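Local coordinates for protein 4-amino-4-deoxy-L-arabinose transferase or related glycosyltransferases of PMT family (Cupriavidus metallidurans, PDB 5EZM) that probably transfers 4-amino-4-deoxy-L-arabinose from a polyprenyl-phosphate carrier to lipid A, as a zinc-containing membrane glycosyltransferase of the GT-C fold, at residues A173-L176 / M177-P181; V185-R188 / R189-V193; A194-A197 / A198-V201. One frame throughout, in Å; residues are numbered along the deposited sequence.

Contact 1 of 3, residues A173-L176 / M177-P181; sequences AFML and MGQHP
Ala173 and Phe174 still make regular i to i+4 helical bonds, Met177 N to Ala173 O and Gly178 N to Phe174 O, both 2.9 Å, but one residue later the pattern slackens. Gln179 N lies 3.3 Å from both Met175 O and Leu176 O, and each of these bonds is weak, so a single N-H is shared between two carbonyls as the chain leaves helix 160-178.

The main side-chain meeting is between Met175 and Gln179, one turn apart, and the two cross obliquely. Met175 has CG anti to its backbone N (chi1 172°), and a bend at chi2 (62°) carries the thioether toward the end of the helix. There the methyl CE comes to 3.8 Å from Gln179 CG, with SD at 3.9 Å from the same carbon. Gln179 meets the thioether with CG, and its amide NE2 is nearly as close, 4.0 Å from Met175 SD. Met177 behaves differently: its CG lies beside Ala173 O, and further bends at chi2 and chi3 lead the sulfur end away from this turn, toward Arg131 and Trp191.

Neighbouring helices cover the turn. Leu176 O has a second partner, the indole NE1 of Trp132, which hydrogen-bonds to it; the ring of His180 meets the same tryptophan with the planes inclined at about 55° and hydrogen-bonds through ND1 to Asp182 N. Met175 also touches the bound decaprenyl phosphate, and Phe174 touches a bound monoacylglycerol-like lipid.

This is the C-terminal end of a helix in an antiparallel helical hairpin, its last bonds weak, where helix 160-178 passes into the short loop before helix 185-206, with Met175 facing the polyprenyl-lipid pocket of the GT-C fold.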
loop_
_atom_site.group_PDB
_atom_site.type_symbol
_atom_site.label_atom_id
_atom_site.label_comp_id
_atom_site.label_asym_id
_atom_site.label_seq_id
_atom_site.Cartn_x
_atom_site.Cartn_y
_atom_site.Cartn_z
ATOM N N ALA A 173 14.287 -11.642 -4.777
ATOM C CA ALA A 173 15.492 -11.836 -3.973
ATOM C C ALA A 173 15.824 -13.312 -3.816
ATOM O O ALA A 173 16.991 -13.705 -3.921
ATOM C CB ALA A 173 15.325 -11.180 -2.604
ATOM N N PHE A 174 14.814 -14.148 -3.564
ATOM C CA PHE A 174 15.076 -15.576 -3.419
ATOM C C PHE A 174 15.537 -16.183 -4.737
ATOM O O PHE A 174 16.411 -17.060 -4.751
ATOM C CB PHE A 174 13.832 -16.297 -2.897
ATOM C CG PHE A 174 13.430 -15.887 -1.506
ATOM C CD1 PHE A 174 14.327 -15.239 -0.670
ATOM C CD2 PHE A 174 12.153 -16.145 -1.036
ATOM C CE1 PHE A 174 13.956 -14.858 0.604
ATOM C CE2 PHE A 174 11.776 -15.767 0.238
ATOM C CZ PHE A 174 12.678 -15.122 1.059
ATOM N N MET A 175 14.970 -15.724 -5.856
ATOM C CA MET A 175 15.441 -16.193 -7.155
ATOM C C MET A 175 16.904 -15.828 -7.375
ATOM O O MET A 175 17.684 -16.644 -7.880
ATOM C CB MET A 175 14.570 -15.618 -8.268
ATOM C CG MET A 175 15.086 -15.890 -9.675
ATOM S SD MET A 175 15.169 -17.645 -10.087
ATOM C CE MET A 175 15.563 -17.559 -11.832
ATOM N N LEU A 176 17.299 -14.609 -6.995
ATOM C CA LEU A 176 18.697 -14.215 -7.159
ATOM C C LEU A 176 19.610 -15.011 -6.235
ATOM O O LEU A 176 20.709 -15.409 -6.637
ATOM C CB LEU A 176 18.859 -12.716 -6.915
ATOM C CG LEU A 176 18.107 -11.783 -7.867
ATOM C CD1 LEU A 176 18.458 -10.328 -7.590
ATOM C CD2 LEU A 176 18.387 -12.138 -9.316
ATOM N N MET A 177 19.176 -15.256 -4.996
ATOM C CA MET A 177 19.985 -16.042 -4.068
ATOM C C MET A 177 20.175 -17.466 -4.572
ATOM O O MET A 177 21.263 -18.041 -4.436
ATOM C CB MET A 177 19.341 -16.057 -2.681
ATOM C CG MET A 177 19.264 -14.705 -1.987
ATOM S SD MET A 177 20.877 -14.039 -1.535
ATOM C CE MET A 177 21.503 -15.329 -0.458
ATOM N N GLY A 178 19.128 -18.051 -5.158
ATOM C CA GLY A 178 19.206 -19.428 -5.616
ATOM C C GLY A 178 20.035 -19.628 -6.866
ATOM O O GLY A 178 20.441 -20.758 -7.149
ATOM N N GLN A 179 20.294 -18.564 -7.620
ATOM C CA GLN A 179 21.053 -18.665 -8.857
ATOM C C GLN A 179 22.503 -18.226 -8.698
ATOM O O GLN A 179 23.189 -18.017 -9.704
ATOM C CB GLN A 179 20.374 -17.849 -9.959
ATOM C CG GLN A 179 18.980 -18.340 -10.307
ATOM C CD GLN A 179 18.962 -19.802 -10.704
ATOM O OE1 GLN A 179 19.826 -20.267 -11.445
ATOM N NE2 GLN A 179 17.978 -20.538 -10.203
ATOM N N HIS A 180 22.986 -18.087 -7.470
ATOM C CA HIS A 180 24.394 -17.763 -7.272
ATOM C C HIS A 180 25.235 -19.022 -7.430
ATOM O O HIS A 180 24.916 -20.052 -6.828
ATOM C CB HIS A 180 24.625 -17.146 -5.896
ATOM C CG HIS A 180 25.942 -16.445 -5.765
ATOM N ND1 HIS A 180 27.114 -17.108 -5.472
ATOM C CD2 HIS A 180 26.271 -15.137 -5.888
ATOM C CE1 HIS A 180 28.108 -16.239 -5.421
ATOM N NE2 HIS A 180 27.624 -15.036 -5.669
ATOM N N PRO A 181 26.302 -18.985 -8.234
ATOM C CA PRO A 181 27.096 -20.207 -8.444
ATOM C C PRO A 181 27.730 -20.744 -7.174
ATOM O O PRO A 181 27.798 -21.966 -6.992
ATOM C CB PRO A 181 28.155 -19.763 -9.465
ATOM C CG PRO A 181 27.575 -18.558 -10.127
ATOM C CD PRO A 181 26.767 -17.866 -9.069
#

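Contact 2 of 3, residues V185-R188 / R189-V193; sequences VAAR and RGWMV. With MPG ([(Z)-octadec-9-enyl] (2R)-2,3-bis(oxidanyl)propanoate), chain S.
Trp191 follows Ala187 by one turn in helix 185-206, and Ala187 O accepts its backbone N-H at 2.9 Å. Their side chains are only loosely apposed, Ala187 CB lying 4.4 Å from Trp191 CD1; the close packing comes from around them, where Trp191 and Met192 are buried. With CG beside the backbone N (chi1 -69°), the indole stands out from the helix with its CD1 side turned back toward Ala187 O. Over one face of the indole runs the tail of a bound MPG lipid, its C13 some 3.8 Å above the plane and toward the rim. Phe174 and Met177 of helix 160-178 pack against the same side chain, and Met192 meets Met175. An alanine in place of Trp191 is likely to leave the lipid tail without the face it lies on, and to open a gap beside Phe174 and Met177.

Toward the start of the helix the packing thins. Val185 and Ala186 are exposed, and Arg189, extended until a bend at chi3 (63°), folds its guanidinium back beside Ala186, with NH2 3.9 Å from Ala186 CB. Arg188 instead reaches back to Gln179. Ser184 OG hydrogen-bonds to Ala187 N at this end.

An arginine, Arg189, near the open end and a tryptophan further in, against lipid, are consistent with the first turns of a transmembrane helix at the membrane interface.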
loop_
_atom_site.group_PDB
_atom_site.type_symbol
_atom_site.label_atom_id
_atom_site.label_comp_id
_atom_site.label_asym_id
_atom_site.label_seq_id
_atom_site.Cartn_x
_atom_site.Cartn_y
_atom_site.Cartn_z
ATOM N N VAL A 185 23.825 -27.232 -3.955
ATOM C CA VAL A 185 22.543 -27.707 -4.470
ATOM C C VAL A 185 21.471 -27.615 -3.391
ATOM O O VAL A 185 20.306 -27.316 -3.677
ATOM C CB VAL A 185 22.683 -29.141 -5.016
ATOM C CG1 VAL A 185 21.356 -29.630 -5.578
ATOM C CG2 VAL A 185 23.765 -29.195 -6.079
ATOM N N ALA A 186 21.848 -27.866 -2.134
ATOM C CA ALA A 186 20.905 -27.707 -1.033
ATOM C C ALA A 186 20.483 -26.252 -0.874
ATOM O O ALA A 186 19.308 -25.962 -0.617
ATOM C CB ALA A 186 21.519 -28.232 0.264
ATOM N N ALA A 187 21.428 -25.322 -1.027
ATOM C CA ALA A 187 21.089 -23.907 -0.932
ATOM C C ALA A 187 20.257 -23.461 -2.127
ATOM O O ALA A 187 19.307 -22.685 -1.971
ATOM C CB ALA A 187 22.360 -23.066 -0.815
ATOM N N ARG A 188 20.596 -23.941 -3.328
ATOM C CA ARG A 188 19.816 -23.594 -4.512
ATOM C C ARG A 188 18.383 -24.097 -4.394
ATOM O O ARG A 188 17.434 -23.372 -4.718
ATOM C CB ARG A 188 20.483 -24.162 -5.765
ATOM C CG ARG A 188 19.741 -23.866 -7.062
ATOM C CD ARG A 188 20.475 -24.445 -8.266
ATOM N NE ARG A 188 21.880 -24.042 -8.302
ATOM C CZ ARG A 188 22.346 -22.989 -8.968
ATOM N NH1 ARG A 188 21.524 -22.220 -9.668
ATOM N NH2 ARG A 188 23.641 -22.705 -8.937
ATOM N N ARG A 189 18.206 -25.336 -3.929
ATOM C CA ARG A 189 16.862 -25.868 -3.735
ATOM C C ARG A 189 16.124 -25.115 -2.636
ATOM O O ARG A 189 14.918 -24.865 -2.750
ATOM C CB ARG A 189 16.928 -27.360 -3.409
ATOM C CG ARG A 189 15.567 -28.005 -3.204
ATOM C CD ARG A 189 15.687 -29.447 -2.732
ATOM N NE ARG A 189 16.335 -29.550 -1.425
ATOM C CZ ARG A 189 17.594 -29.937 -1.241
ATOM N NH1 ARG A 189 18.349 -30.264 -2.281
ATOM N NH2 ARG A 189 18.095 -29.998 -0.015
ATOM N N GLY A 190 16.828 -24.745 -1.566
ATOM C CA GLY A 190 16.187 -23.988 -0.502
ATOM C C GLY A 190 15.694 -22.635 -0.974
ATOM O O GLY A 190 14.560 -22.237 -0.697
ATOM N N TRP A 191 16.541 -21.908 -1.704
ATOM C CA TRP A 191 16.126 -20.604 -2.205
ATOM C C TRP A 191 15.075 -20.730 -3.296
ATOM O O TRP A 191 14.266 -19.813 -3.480
ATOM C CB TRP A 191 17.332 -19.823 -2.719
ATOM C CG TRP A 191 18.268 -19.386 -1.642
ATOM C CD1 TRP A 191 19.561 -19.780 -1.469
ATOM C CD2 TRP A 191 17.980 -18.473 -0.579
ATOM N NE1 TRP A 191 20.099 -19.165 -0.366
ATOM C CE2 TRP A 191 19.149 -18.356 0.200
ATOM C CE3 TRP A 191 16.848 -17.738 -0.209
ATOM C CZ2 TRP A 191 19.220 -17.538 1.325
ATOM C CZ3 TRP A 191 16.921 -16.923 0.907
ATOM C CH2 TRP A 191 18.098 -16.830 1.661
ATOM N N MET A 192 15.063 -21.847 -4.027
ATOM C CA MET A 192 14.055 -22.017 -5.067
ATOM C C MET A 192 12.688 -22.343 -4.479
ATOM O O MET A 192 11.678 -21.769 -4.905
ATOM C CB MET A 192 14.491 -23.093 -6.059
ATOM C CG MET A 192 15.377 -22.551 -7.165
ATOM S SD MET A 192 14.729 -21.004 -7.839
ATOM C CE MET A 192 15.998 -19.852 -7.326
ATOM N N VAL A 193 12.628 -23.252 -3.501
ATOM C CA VAL A 193 11.358 -23.493 -2.820
ATOM C C VAL A 193 10.922 -22.246 -2.064
ATOM O O VAL A 193 9.723 -21.969 -1.945
ATOM C CB VAL A 193 11.450 -24.726 -1.895
ATOM C CG1 VAL A 193 12.424 -24.488 -0.759
ATOM C CG2 VAL A 193 10.077 -25.085 -1.346
HETATM C C2 MPG S . 7.690 -14.951 2.905
HETATM C C3 MPG S . 7.250 -15.955 1.845
HETATM C C4 MPG S . 7.954 -17.303 1.941
HETATM C C5 MPG S . 9.005 -17.356 3.063
HETATM C C6 MPG S . 10.008 -18.503 2.871
HETATM C C7 MPG S . 11.389 -18.198 3.486
HETATM C C8 MPG S . 12.303 -19.447 3.475
HETATM C C9 MPG S . 13.812 -19.114 3.571
HETATM C C10 MPG S . 14.683 -20.340 3.175
HETATM C C11 MPG S . 16.186 -20.140 3.461
HETATM C C12 MPG S . 17.067 -21.229 2.759
HETATM C C13 MPG S . 18.573 -21.007 2.995
HETATM C C14 MPG S . 19.452 -21.935 2.101
HETATM C C1 MPG S . 6.795 -13.709 2.943
#

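Contact 3 of 3, residues A194-A197 / A198-V201; sequences ACWA and AMGV. With DSL (mono-trans, octa-cis decaprenyl-phosphate), chain C; MPG ([(Z)-octadec-9-enyl] (2R)-2,3-bis(oxidanyl)propanoate), chain S.
A Met-aromatic pair, Met199 against Trp196, forms part of the decaprenyl-phosphate pocket on helix 185-206. The two side chains lie next to each other, pointing the same way. Met199 runs out extended and then turns at chi3 (-71°), which brings its methyl over the indole: CE is 3.8 Å from the centroid of the six-membered ring and 25° off the ring normal, a CH-pi contact. The sulfur stands farther off above that ring, SD being 5.2 Å from the centroid.

The polyprenyl chain closes on both residues. Its C27 lies 3.5 Å from Met199 CE, while C28 sits over the same indole face as the methyl, toward the rim. At the far corner of the ring Trp196 CH2 is 3.5 Å from C33. Cys195 adds its thiol, SG being 3.8 Å from C25. The indole is kept from turning by NE1, which hydrogen-bonds to Leu234 O, and by Val240 and Val242 of helix 236-257.

Ala194, Ala198 and Val201 line another side of the helix. Ala194 CB approaches C8 of the bound MPG at 3.8 Å, and Val201 CG2 reaches its C3 at 4.0 Å while also resting on Ala197 O. Regular i to i+4 backbone bonds join the two halves throughout.

The lipid atoms met here are all carbons, touched almost wholly by carbon and sulfur; the indole NE1 gives its hydrogen bond to the protein backbone. The wall should therefore hold an isoprenoid by shape and dispersion rather than by directional bonds.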
loop_
_atom_site.group_PDB
_atom_site.type_symbol
_atom_site.label_atom_id
_atom_site.label_comp_id
_atom_site.label_asym_id
_atom_site.label_seq_id
_atom_site.Cartn_x
_atom_site.Cartn_y
_atom_site.Cartn_z
ATOM N N ALA A 194 11.879 -21.464 -1.556
ATOM C CA ALA A 194 11.529 -20.187 -0.947
ATOM C C ALA A 194 10.911 -19.247 -1.974
ATOM O O ALA A 194 9.957 -18.519 -1.673
ATOM C CB ALA A 194 12.765 -19.556 -0.309
ATOM N N CYS A 195 11.438 -19.264 -3.199
ATOM C CA CYS A 195 10.906 -18.418 -4.260
ATOM C C CYS A 195 9.483 -18.825 -4.622
ATOM O O CYS A 195 8.570 -17.988 -4.635
ATOM C CB CYS A 195 11.822 -18.491 -5.482
ATOM S SG CYS A 195 11.245 -17.586 -6.924
ATOM N N TRP A 196 9.274 -20.114 -4.909
ATOM C CA TRP A 196 7.936 -20.591 -5.249
ATOM C C TRP A 196 6.954 -20.348 -4.111
ATOM O O TRP A 196 5.797 -19.979 -4.346
ATOM C CB TRP A 196 7.984 -22.074 -5.606
ATOM C CG TRP A 196 8.572 -22.336 -6.948
ATOM C CD1 TRP A 196 9.882 -22.594 -7.237
ATOM C CD2 TRP A 196 7.872 -22.379 -8.196
ATOM N NE1 TRP A 196 10.040 -22.791 -8.586
ATOM C CE2 TRP A 196 8.821 -22.664 -9.199
ATOM C CE3 TRP A 196 6.534 -22.204 -8.564
ATOM C CZ2 TRP A 196 8.476 -22.774 -10.542
ATOM C CZ3 TRP A 196 6.194 -22.314 -9.899
ATOM C CH2 TRP A 196 7.161 -22.597 -10.872
ATOM N N ALA A 197 7.398 -20.551 -2.869
ATOM C CA ALA A 197 6.549 -20.263 -1.720
ATOM C C ALA A 197 6.149 -18.794 -1.689
ATOM O O ALA A 197 4.978 -18.465 -1.459
ATOM C CB ALA A 197 7.268 -20.653 -0.428
ATOM N N ALA A 198 7.111 -17.896 -1.927
ATOM C CA ALA A 198 6.794 -16.474 -1.979
ATOM C C ALA A 198 5.776 -16.179 -3.072
ATOM O O ALA A 198 4.859 -15.372 -2.874
ATOM C CB ALA A 198 8.069 -15.656 -2.191
ATOM N N MET A 199 5.911 -16.828 -4.232
ATOM C CA MET A 199 4.909 -16.667 -5.282
ATOM C C MET A 199 3.540 -17.134 -4.809
ATOM O O MET A 199 2.517 -16.516 -5.133
ATOM C CB MET A 199 5.330 -17.422 -6.543
ATOM C CG MET A 199 6.333 -16.665 -7.400
ATOM S SD MET A 199 6.644 -17.447 -8.992
ATOM C CE MET A 199 7.569 -18.891 -8.475
ATOM N N GLY A 200 3.502 -18.218 -4.032
ATOM C CA GLY A 200 2.237 -18.671 -3.476
ATOM C C GLY A 200 1.603 -17.639 -2.563
ATOM O O GLY A 200 0.413 -17.325 -2.686
ATOM N N VAL A 201 2.393 -17.093 -1.634
ATOM C CA VAL A 201 1.884 -16.045 -0.752
ATOM C C VAL A 201 1.378 -14.863 -1.570
ATOM O O VAL A 201 0.338 -14.269 -1.255
ATOM C CB VAL A 201 2.969 -15.617 0.252
ATOM C CG1 VAL A 201 2.444 -14.514 1.159
ATOM C CG2 VAL A 201 3.446 -16.809 1.069
HETATM C C21 DSL C . 12.131 -13.135 -12.285
HETATM C C22 DSL C . 11.775 -14.184 -11.246
HETATM C C23 DSL C . 11.915 -13.863 -9.763
HETATM C C24 DSL C . 11.337 -15.390 -11.640
HETATM C C25 DSL C . 10.967 -16.468 -10.588
HETATM C C26 DSL C . 9.620 -17.116 -11.013
HETATM C C27 DSL C . 9.801 -18.665 -11.157
HETATM C C28 DSL C . 10.915 -19.388 -10.362
HETATM C C29 DSL C . 8.986 -19.365 -11.971
HETATM C C30 DSL C . 7.869 -18.638 -12.764
HETATM C C31 DSL C . 7.549 -19.420 -14.082
HETATM C C32 DSL C . 6.007 -19.696 -14.180
HETATM C C33 DSL C . 5.378 -20.867 -13.403
HETATM C C34 DSL C . 5.228 -18.909 -14.962
HETATM C C2 MPG S . 7.690 -14.951 2.905
HETATM C C3 MPG S . 7.250 -15.955 1.845
HETATM C C4 MPG S . 7.954 -17.303 1.941
HETATM C C5 MPG S . 9.005 -17.356 3.063
HETATM C C6 MPG S . 10.008 -18.503 2.871
HETATM C C7 MPG S . 11.389 -18.198 3.486
HETATM C C8 MPG S . 12.303 -19.447 3.475
HETATM C C9 MPG S . 13.812 -19.114 3.571
HETATM C C10 MPG S . 14.683 -20.340 3.175
HETATM C C11 MPG S . 16.186 -20.140 3.461
HETATM C C12 MPG S . 17.067 -21.229 2.759
HETATM C C13 MPG S . 18.573 -21.007 2.995
HETATM C C14 MPG S . 19.452 -21.935 2.101
HETATM C C1 MPG S . 6.795 -13.709 2.943
#

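In the fold
All three contacts belong to one antiparallel hairpin: contact 1 ends helix 160-178, while contacts 2 and 3 follow each other along helix 185-206. Contacts 1 and 3 are buried, and contact 2 is partly open at its beginning. Contact 1 bridges the others, since Phe174 CD1 comes to 3.5 Å from Trp191 CZ3 and Phe174 CD2 to 3.3 Å from Ala194 O. The chemistry shifts with depth: at contact 2 Arg189 marks the outer end and Arg188 faces the chain end of contact 1, whereas contact 3 meets its lipids almost entirely with carbon and sulfur. Met175 joins Cys195, Trp196 and Met199 in the polyprenyl pocket; one MPG tail runs along both contacts 2 and 3.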